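Local atomic coordinates of putative mandelate racemase/muconate lactonizing enzyme (Bordetella bronchiseptica, PDB entry 3DDM), a protein that is of unknown function but belongs to the mandelate racemase/muconate lactonizing enzyme family, joining an N-terminal alpha+beta domain to a TIM-barrel domain. Residues 74-79 against 98-103; 79-84 against 90-95. The protein carries 1 engineered substitution. All coordinates share one frame; numbering follows the deposited sequence.

Both contacts lie in the N-terminal domain, on the same side of the chain's centre, and their own centres are about 9 Å apart. Helix 65-81 is common to the two. Its last turn and the residues after it face helix 89-98 in contact 2, while the turn before packs in contact 1 against the start of helix 101-107 and the residues leading into it. The segments overlap at Pro79, and both partners of contact 2 come between Pro79 and Ala98 along the chain. Leu80 links the sites, touching Thr100 through CD1. Three consecutive helices are thereby packed together in the helical part of this domain, separate from the barrel strands.

Contact 1. Residues 74-79 against 98-103; sequences ETVLAP and ARTAVL
Val76 and Leu103 meet tip to tip, methyl against methyl, with Val76 CG1 3.9 Å from Leu103 CD2. Each side chain extends from its helix toward the other segment. In Val76, CG1 is anti to the backbone N (chi1 167°), which makes this branch the one that crosses the gap. Leu103 has its CG likewise anti to N (chi1 173°), carrying its branched end, CG with its methyls, out to the same meeting point. Thr100 adds a second, looser touch on the valine: its CG2 stands 4.3 Å from Val76 CG1.

The other half of the contact is Leu77 on Thr100, where the two side chains cross at about a right angle and Leu77 CD2 comes 4.1 Å from Thr100 CG2. The CB of Leu77 does not head straight at its partner; the far end of the side chain closes the distance. Thr100 divides its two branches between different tasks. The methyl supplies the apolar surface facing 74-79, whereas the hydroxyl turns back along its own chain and hydrogen-bonds Leu96 O, so this buried polar atom is satisfied. Although Thr100 occupies the N-cap position of helix 101-107, its side chain makes no capping bond. No hydrogen bond joins the segments, and their hold on each other is purely apolar.

Val76 and Leu77 lie in a widened, pi-type turn of helix 65-81. Leu77 also packs on Ala116, Ile117 and Leu120 of helix 110-131, and Thr100 on Ile117; Leu103 meets Phe61 of the second subunit, and Ala78 rests on Val15 of strand 14-23.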
# COMPACT_ATOMS: atom_id res chain seq x y z
N GLU A 74 -5.09 -1.48 15.72
CA GLU A 74 -4.76 -1.28 17.12
C GLU A 74 -3.66 -0.24 17.40
O GLU A 74 -3.72 0.47 18.39
CB GLU A 74 -4.40 -2.62 17.77
CG GLU A 74 -5.54 -3.64 17.74
CD GLU A 74 -5.22 -4.96 18.47
OE1 GLU A 74 -4.14 -5.54 18.23
OE2 GLU A 74 -6.07 -5.42 19.27
N THR A 75 -2.66 -0.13 16.53
CA THR A 75 -1.58 0.82 16.77
C THR A 75 -1.71 2.20 16.11
O THR A 75 -1.08 3.15 16.55
CB THR A 75 -0.20 0.25 16.34
OG1 THR A 75 -0.14 0.16 14.91
CG2 THR A 75 0.02 -1.13 16.93
N VAL A 76 -2.53 2.32 15.07
CA VAL A 76 -2.67 3.60 14.39
C VAL A 76 -4.06 4.22 14.42
O VAL A 76 -4.22 5.40 14.75
CB VAL A 76 -2.21 3.48 12.93
CG1 VAL A 76 -2.64 4.70 12.12
CG2 VAL A 76 -0.71 3.31 12.89
N LEU A 77 -5.08 3.44 14.07
CA LEU A 77 -6.44 3.96 14.05
C LEU A 77 -7.10 4.01 15.42
O LEU A 77 -7.87 4.93 15.69
CB LEU A 77 -7.29 3.11 13.11
CG LEU A 77 -6.76 2.95 11.69
CD1 LEU A 77 -7.51 1.82 11.02
CD2 LEU A 77 -6.91 4.24 10.91
N ALA A 78 -6.82 3.04 16.28
CA ALA A 78 -7.43 3.00 17.61
C ALA A 78 -7.19 4.29 18.40
O ALA A 78 -8.15 4.90 18.90
CB ALA A 78 -6.91 1.79 18.40
N PRO A 79 -5.92 4.73 18.52
CA PRO A 79 -5.58 5.96 19.25
C PRO A 79 -6.32 7.18 18.71
O PRO A 79 -6.83 7.99 19.49
CB PRO A 79 -4.08 6.07 19.04
CG PRO A 79 -3.64 4.63 18.95
CD PRO A 79 -4.70 4.04 18.06
N ALA A 98 -8.45 11.74 6.96
CA ALA A 98 -7.65 12.95 7.04
C ALA A 98 -6.41 12.81 7.91
O ALA A 98 -5.33 13.30 7.56
CB ALA A 98 -8.51 14.11 7.54
N ARG A 99 -6.56 12.15 9.05
CA ARG A 99 -5.45 11.97 9.97
C ARG A 99 -4.46 10.87 9.56
O ARG A 99 -3.49 10.64 10.28
CB ARG A 99 -5.97 11.71 11.38
CG ARG A 99 -6.74 12.88 12.00
CD ARG A 99 -5.82 14.05 12.31
NE ARG A 99 -4.82 13.65 13.31
CZ ARG A 99 -4.94 13.85 14.62
NH1 ARG A 99 -6.03 14.47 15.10
NH2 ARG A 99 -3.99 13.42 15.46
N THR A 100 -4.70 10.20 8.44
CA THR A 100 -3.78 9.15 8.00
C THR A 100 -3.36 9.36 6.56
O THR A 100 -2.60 8.56 6.00
CB THR A 100 -4.38 7.71 8.11
OG1 THR A 100 -5.51 7.58 7.24
CG2 THR A 100 -4.79 7.42 9.53
N ALA A 101 -3.87 10.43 5.96
CA ALA A 101 -3.56 10.74 4.56
C ALA A 101 -2.06 10.82 4.31
O ALA A 101 -1.55 10.27 3.34
CB ALA A 101 -4.23 12.03 4.16
N VAL A 102 -1.35 11.51 5.19
CA VAL A 102 0.09 11.66 5.05
C VAL A 102 0.84 10.36 5.32
O VAL A 102 1.85 10.08 4.67
CB VAL A 102 0.63 12.76 5.98
CG1 VAL A 102 2.12 12.58 6.21
CG2 VAL A 102 0.34 14.11 5.35
N LEU A 103 0.36 9.58 6.27
CA LEU A 103 1.00 8.32 6.59
C LEU A 103 0.84 7.36 5.40
O LEU A 103 1.70 6.50 5.15
CB LEU A 103 0.36 7.72 7.84
CG LEU A 103 0.81 6.31 8.21
CD1 LEU A 103 2.29 6.35 8.62
CD2 LEU A 103 -0.07 5.76 9.32

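Contact 2. Residues 79-84 against 90-95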
# COMPACT_ATOMS: atom_id res chain seq x y z
N PRO A 79 -5.92 4.73 18.52
CA PRO A 79 -5.58 5.96 19.25
C PRO A 79 -6.32 7.18 18.71
O PRO A 79 -6.83 7.99 19.49
CB PRO A 79 -4.08 6.07 19.04
CG PRO A 79 -3.64 4.63 18.95
CD PRO A 79 -4.70 4.04 18.06
N LEU A 80 -6.38 7.31 17.39
CA LEU A 80 -7.09 8.44 16.81
C LEU A 80 -8.55 8.37 17.27
O LEU A 80 -9.11 9.34 17.79
CB LEU A 80 -7.04 8.38 15.28
CG LEU A 80 -5.71 8.67 14.60
CD1 LEU A 80 -5.88 8.49 13.11
CD2 LEU A 80 -5.28 10.09 14.91
N LEU A 81 -9.13 7.20 17.09
CA LEU A 81 -10.52 6.94 17.43
C LEU A 81 -10.89 7.17 18.91
O LEU A 81 -11.93 7.75 19.21
CB LEU A 81 -10.85 5.50 17.03
CG LEU A 81 -12.19 5.18 16.39
CD1 LEU A 81 -12.48 6.12 15.22
CD2 LEU A 81 -12.15 3.71 15.93
N THR A 82 -10.04 6.72 19.83
CA THR A 82 -10.34 6.86 21.25
C THR A 82 -9.81 8.13 21.95
O THR A 82 -9.56 8.11 23.15
CB THR A 82 -9.82 5.64 22.05
OG1 THR A 82 -8.39 5.61 22.03
CG2 THR A 82 -10.35 4.35 21.45
N ALA A 83 -9.66 9.22 21.22
CA ALA A 83 -9.15 10.45 21.83
C ALA A 83 -10.17 11.60 21.77
O ALA A 83 -9.93 12.68 22.32
CB ALA A 83 -7.86 10.87 21.15
N ARG A 84 -11.29 11.36 21.11
CA ARG A 84 -12.33 12.37 21.00
C ARG A 84 -13.67 11.71 20.73
O ARG A 84 -13.77 10.48 20.65
CB ARG A 84 -12.00 13.33 19.86
CG ARG A 84 -11.69 12.64 18.55
CD ARG A 84 -11.71 13.63 17.41
NE ARG A 84 -13.05 14.16 17.20
CZ ARG A 84 -13.41 14.88 16.15
NH1 ARG A 84 -12.51 15.17 15.21
NH2 ARG A 84 -14.66 15.30 16.02
N ALA A 90 -19.94 8.72 10.21
CA ALA A 90 -19.44 9.44 9.05
C ALA A 90 -18.33 10.41 9.44
O ALA A 90 -17.30 10.51 8.76
CB ALA A 90 -20.57 10.20 8.38
N GLN A 91 -18.52 11.11 10.55
CA GLN A 91 -17.52 12.05 11.02
C GLN A 91 -16.23 11.34 11.46
O GLN A 91 -15.13 11.83 11.19
CB GLN A 91 -18.09 12.88 12.17
CG GLN A 91 -17.11 13.86 12.76
CD GLN A 91 -17.72 14.73 13.85
OE1 GLN A 91 -18.55 15.59 13.56
NE2 GLN A 91 -17.33 14.48 15.09
N ALA A 92 -16.35 10.20 12.12
CA ALA A 92 -15.18 9.44 12.55
C ALA A 92 -14.45 8.93 11.31
O ALA A 92 -13.24 8.79 11.30
CB ALA A 92 -15.59 8.27 13.45
N PHE A 93 -15.22 8.63 10.27
CA PHE A 93 -14.62 8.14 9.04
C PHE A 93 -13.77 9.24 8.42
O PHE A 93 -12.60 9.03 8.09
CB PHE A 93 -15.71 7.71 8.07
CG PHE A 93 -15.18 7.30 6.73
CD1 PHE A 93 -14.30 6.22 6.62
CD2 PHE A 93 -15.55 8.00 5.58
CE1 PHE A 93 -13.78 5.85 5.37
CE2 PHE A 93 -15.04 7.63 4.33
CZ PHE A 93 -14.16 6.56 4.22
N ALA A 94 -14.36 10.42 8.26
CA ALA A 94 -13.65 11.55 7.67
C ALA A 94 -12.44 11.95 8.52
O ALA A 94 -11.45 12.48 8.00
CB ALA A 94 -14.59 12.73 7.50
N HIS A 95 -12.51 11.72 9.82
CA HIS A 95 -11.39 12.09 10.67
C HIS A 95 -10.24 11.13 10.44
O HIS A 95 -9.09 11.56 10.31
CB HIS A 95 -11.81 12.07 12.14
CG HIS A 95 -10.72 12.48 13.09
ND1 HIS A 95 -10.17 11.61 14.01
CD2 HIS A 95 -10.08 13.66 13.25
CE1 HIS A 95 -9.24 12.24 14.70
NE2 HIS A 95 -9.16 13.49 14.26
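Arg84 lays the aliphatic part of its side chain over one face of the His95 ring. Its CD sits 4.1 Å from the ring centroid and 18° off the normal, a CH-pi contact displaced toward the rim. The chain then bends at chi3 and brings one guanidinium nitrogen, NH1, over the same face, with Arg84 NH1 3.5 Å from His95 CD2. The guanidinium does not lie flat there: the two planes are 66° apart, which rules out a parallel stack. His95 has CG anti to its backbone N (chi1 -179°), sending the imidazole across to the 79-84 side. There Leu80 O approaches the ring at its edge, near the ring plane, 4.2 Å from His95 CE1.

The closely packed, buried side is Leu81 on Ala92. One leucine methyl does the touching, Leu81 CD1 to Ala92 CB at 4.2 Å, and the backbones draw to 7.2 Å between the CA atoms of the same pair. Helix 65-81 and helix 89-98 are successive helices joined by a short connection, in the helical part of an enolase-type N-terminal domain, and the small side chain of Ala92 is consistent with this close approach. Leu81 and Ala92 also contact Leu120 and Leu124 of helix 110-131, respectively, while Leu81 reaches Val15 of strand 14-23 as well.

By contrast, the exposed Arg84 is on the solvent side, beyond the end of helix 65-81, where groups meet more loosely. The amide of the partly exposed Gln91 comes obliquely beside its guanidinium, at the end of an extended chain, while the backbone N of Gln91 bonds to Asp88 OD1.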